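Local coordinates for uncharacterized protein (PDB 3TM8) that binds two iron ions in its HD domain and probably acts as an unconventional HD-GYP phosphodiesterase in cyclic-di-GMP signalling, at residues A[127-137]-A[243-251]. Sequence-based numbering, arbitrary orientation.
Sequences PENVESYNYCK and KKHFDQTVI
Y133 OH donates a hydrogen bond to D247 OD2 at 2.6 Å. It accepts from D247 N in a nearly straight bond (172°), so the hydroxyl is gripped as both donor and acceptor. OD2 takes the phenol on its anti side and K137 NZ on its syn side, the latter in a salt bridge of 2.9 Å. K137 is extended, its CG anti to the backbone N (chi1 179°). H245 NE2 donates to P127 O at 3.1 Å, with the oxygen in the imidazole plane. A water donates to both N134 OD1 and H245 O.

In the aromatic cluster of Y133, H245 and F246, H245 turns an edge to the Y133 face, offset, with planes at 78°. Y133 CE1 lies over the centre of the F246 ring. V130 CG2 makes a CH-pi contact with one H245 face.

E128 OE2 and K243 NZ form a salt bridge at 3.5 Å; NZ also donates to K239 O.

V250 of the HD domain lies about 8 Å, side chain to side chain, from iron ligand H203: packing near the metal site. The contact joins the start of helix 130-149 to the loop leading into helix 248-256. Helix 190-202 packs on Y133 and K137; helices 105-125 and 223-240 pack on F246.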
# COMPACT_ATOMS: atom_id res chain seq x y z
N PRO A 127 -5.82 5.91 14.07
CA PRO A 127 -7.00 5.14 13.63
C PRO A 127 -8.34 5.71 14.11
O PRO A 127 -9.37 5.39 13.53
CB PRO A 127 -6.74 3.75 14.21
CG PRO A 127 -5.80 3.97 15.36
CD PRO A 127 -4.92 5.11 14.91
N GLU A 128 -8.31 6.55 15.13
CA GLU A 128 -9.54 7.14 15.66
C GLU A 128 -9.95 8.39 14.88
O GLU A 128 -11.05 8.92 15.07
CB GLU A 128 -9.38 7.49 17.14
CG GLU A 128 -9.11 6.29 18.03
CD GLU A 128 -10.39 5.65 18.54
OE1 GLU A 128 -11.47 5.94 17.97
OE2 GLU A 128 -10.31 4.86 19.50
N ASN A 129 -9.07 8.87 14.00
CA ASN A 129 -9.29 10.15 13.32
C ASN A 129 -10.24 10.01 12.14
O ASN A 129 -9.89 9.45 11.10
CB ASN A 129 -7.94 10.75 12.90
CG ASN A 129 -8.05 12.19 12.44
OD1 ASN A 129 -8.86 12.53 11.58
ND2 ASN A 129 -7.20 13.05 13.00
N VAL A 130 -11.46 10.51 12.30
CA VAL A 130 -12.48 10.35 11.28
C VAL A 130 -12.08 11.04 9.97
O VAL A 130 -12.23 10.48 8.88
CB VAL A 130 -13.84 10.86 11.78
CG1 VAL A 130 -14.89 10.79 10.67
CG2 VAL A 130 -14.28 10.06 12.99
N GLU A 131 -11.57 12.26 10.08
CA GLU A 131 -11.16 13.01 8.90
C GLU A 131 -10.07 12.29 8.11
O GLU A 131 -10.10 12.27 6.89
CB GLU A 131 -10.69 14.41 9.31
CG GLU A 131 -10.11 15.23 8.16
CD GLU A 131 -9.83 16.68 8.55
OE1 GLU A 131 -9.53 16.94 9.74
OE2 GLU A 131 -9.91 17.55 7.67
N SER A 132 -9.10 11.71 8.82
CA SER A 132 -8.01 11.03 8.14
C SER A 132 -8.49 9.78 7.42
O SER A 132 -8.03 9.45 6.32
CB SER A 132 -6.91 10.66 9.13
OG SER A 132 -6.30 11.82 9.66
N TYR A 133 -9.42 9.07 8.05
CA TYR A 133 -10.03 7.90 7.41
C TYR A 133 -10.79 8.34 6.16
O TYR A 133 -10.63 7.76 5.08
CB TYR A 133 -10.95 7.16 8.38
CG TYR A 133 -11.67 5.99 7.73
CD1 TYR A 133 -11.12 4.72 7.75
CD2 TYR A 133 -12.91 6.15 7.11
CE1 TYR A 133 -11.77 3.64 7.17
CE2 TYR A 133 -13.57 5.08 6.53
CZ TYR A 133 -12.99 3.83 6.56
OH TYR A 133 -13.63 2.75 5.98
N ASN A 134 -11.60 9.39 6.29
CA ASN A 134 -12.41 9.82 5.16
C ASN A 134 -11.55 10.38 4.03
O ASN A 134 -11.87 10.20 2.86
CB ASN A 134 -13.46 10.85 5.59
CG ASN A 134 -14.56 10.23 6.41
OD1 ASN A 134 -14.77 9.01 6.37
ND2 ASN A 134 -15.29 11.05 7.16
N TYR A 135 -10.45 11.04 4.37
CA TYR A 135 -9.51 11.50 3.35
C TYR A 135 -8.92 10.31 2.59
O TYR A 135 -8.86 10.31 1.36
CB TYR A 135 -8.40 12.33 4.00
CG TYR A 135 -7.49 12.99 2.99
CD1 TYR A 135 -7.78 14.26 2.50
CD2 TYR A 135 -6.36 12.34 2.51
CE1 TYR A 135 -6.96 14.87 1.57
CE2 TYR A 135 -5.54 12.94 1.57
CZ TYR A 135 -5.84 14.20 1.11
OH TYR A 135 -5.02 14.80 0.18
N CYS A 136 -8.50 9.29 3.34
CA CYS A 136 -7.94 8.08 2.73
C CYS A 136 -8.98 7.42 1.82
O CYS A 136 -8.65 6.98 0.71
CB CYS A 136 -7.50 7.11 3.83
SG CYS A 136 -6.61 5.66 3.27
N LYS A 137 -10.22 7.36 2.29
CA LYS A 137 -11.31 6.77 1.52
C LYS A 137 -11.57 7.54 0.23
O LYS A 137 -11.68 6.96 -0.85
CB LYS A 137 -12.58 6.74 2.37
CG LYS A 137 -13.80 6.16 1.66
CD LYS A 137 -14.91 5.89 2.67
CE LYS A 137 -16.19 5.46 1.99
NZ LYS A 137 -17.22 5.15 3.02
N LYS A 243 -15.09 0.91 15.58
CA LYS A 243 -14.95 2.31 15.20
C LYS A 243 -16.04 2.67 14.19
O LYS A 243 -16.08 2.13 13.09
CB LYS A 243 -13.55 2.59 14.65
CG LYS A 243 -12.50 2.58 15.74
CD LYS A 243 -11.11 2.81 15.19
CE LYS A 243 -10.12 3.08 16.32
NZ LYS A 243 -10.15 2.03 17.37
N LYS A 244 -16.92 3.58 14.60
CA LYS A 244 -18.13 3.87 13.85
C LYS A 244 -17.85 4.32 12.42
O LYS A 244 -18.64 4.06 11.52
CB LYS A 244 -18.96 4.95 14.56
CG LYS A 244 -19.16 4.69 16.05
CD LYS A 244 -19.79 5.90 16.72
CE LYS A 244 -19.61 5.87 18.23
NZ LYS A 244 -18.17 5.99 18.62
N HIS A 245 -16.72 4.99 12.22
CA HIS A 245 -16.40 5.54 10.91
C HIS A 245 -15.81 4.53 9.94
O HIS A 245 -15.72 4.80 8.74
CB HIS A 245 -15.48 6.77 11.03
CG HIS A 245 -14.21 6.50 11.76
ND1 HIS A 245 -14.15 6.39 13.13
CD2 HIS A 245 -12.94 6.33 11.31
CE1 HIS A 245 -12.90 6.16 13.50
NE2 HIS A 245 -12.15 6.12 12.42
N PHE A 246 -15.39 3.37 10.44
CA PHE A 246 -14.86 2.33 9.55
C PHE A 246 -15.99 1.63 8.79
O PHE A 246 -16.99 1.23 9.38
CB PHE A 246 -14.01 1.30 10.31
CG PHE A 246 -12.54 1.62 10.31
CD1 PHE A 246 -11.65 0.87 9.57
CD2 PHE A 246 -12.05 2.69 11.05
CE1 PHE A 246 -10.30 1.16 9.56
CE2 PHE A 246 -10.70 2.99 11.05
CZ PHE A 246 -9.83 2.22 10.30
N ASP A 247 -15.81 1.48 7.48
CA ASP A 247 -16.77 0.73 6.68
C ASP A 247 -16.67 -0.77 6.97
O ASP A 247 -15.57 -1.30 7.13
CB ASP A 247 -16.54 0.97 5.20
CG ASP A 247 -16.83 2.40 4.80
OD1 ASP A 247 -18.01 2.71 4.53
OD2 ASP A 247 -15.88 3.21 4.75
N GLN A 248 -17.81 -1.45 7.02
CA GLN A 248 -17.80 -2.88 7.31
C GLN A 248 -16.93 -3.67 6.32
O GLN A 248 -16.22 -4.59 6.72
CB GLN A 248 -19.22 -3.45 7.33
CG GLN A 248 -19.27 -4.90 7.81
CD GLN A 248 -18.79 -5.04 9.25
OE1 GLN A 248 -19.23 -4.31 10.14
NE2 GLN A 248 -17.87 -5.98 9.48
N THR A 249 -16.99 -3.31 5.04
CA THR A 249 -16.18 -3.99 4.04
C THR A 249 -14.69 -3.89 4.36
O THR A 249 -13.94 -4.85 4.19
CB THR A 249 -16.41 -3.40 2.64
OG1 THR A 249 -17.78 -3.61 2.25
CG2 THR A 249 -15.48 -4.05 1.62
N VAL A 250 -14.27 -2.72 4.83
CA VAL A 250 -12.87 -2.50 5.19
C VAL A 250 -12.48 -3.35 6.40
O VAL A 250 -11.42 -3.99 6.41
CB VAL A 250 -12.63 -0.99 5.43
CG1 VAL A 250 -11.23 -0.76 5.97
CG2 VAL A 250 -12.87 -0.21 4.14
N ILE A 251 -13.33 -3.36 7.42
CA ILE A 251 -13.13 -4.23 8.57
C ILE A 251 -13.04 -5.69 8.13
O ILE A 251 -12.18 -6.43 8.60
CB ILE A 251 -14.27 -4.07 9.61
CG1 ILE A 251 -14.28 -2.64 10.18
CG2 ILE A 251 -14.14 -5.11 10.73
CD1 ILE A 251 -15.60 -2.25 10.83
O HOH W 1 -16.46 7.14 7.31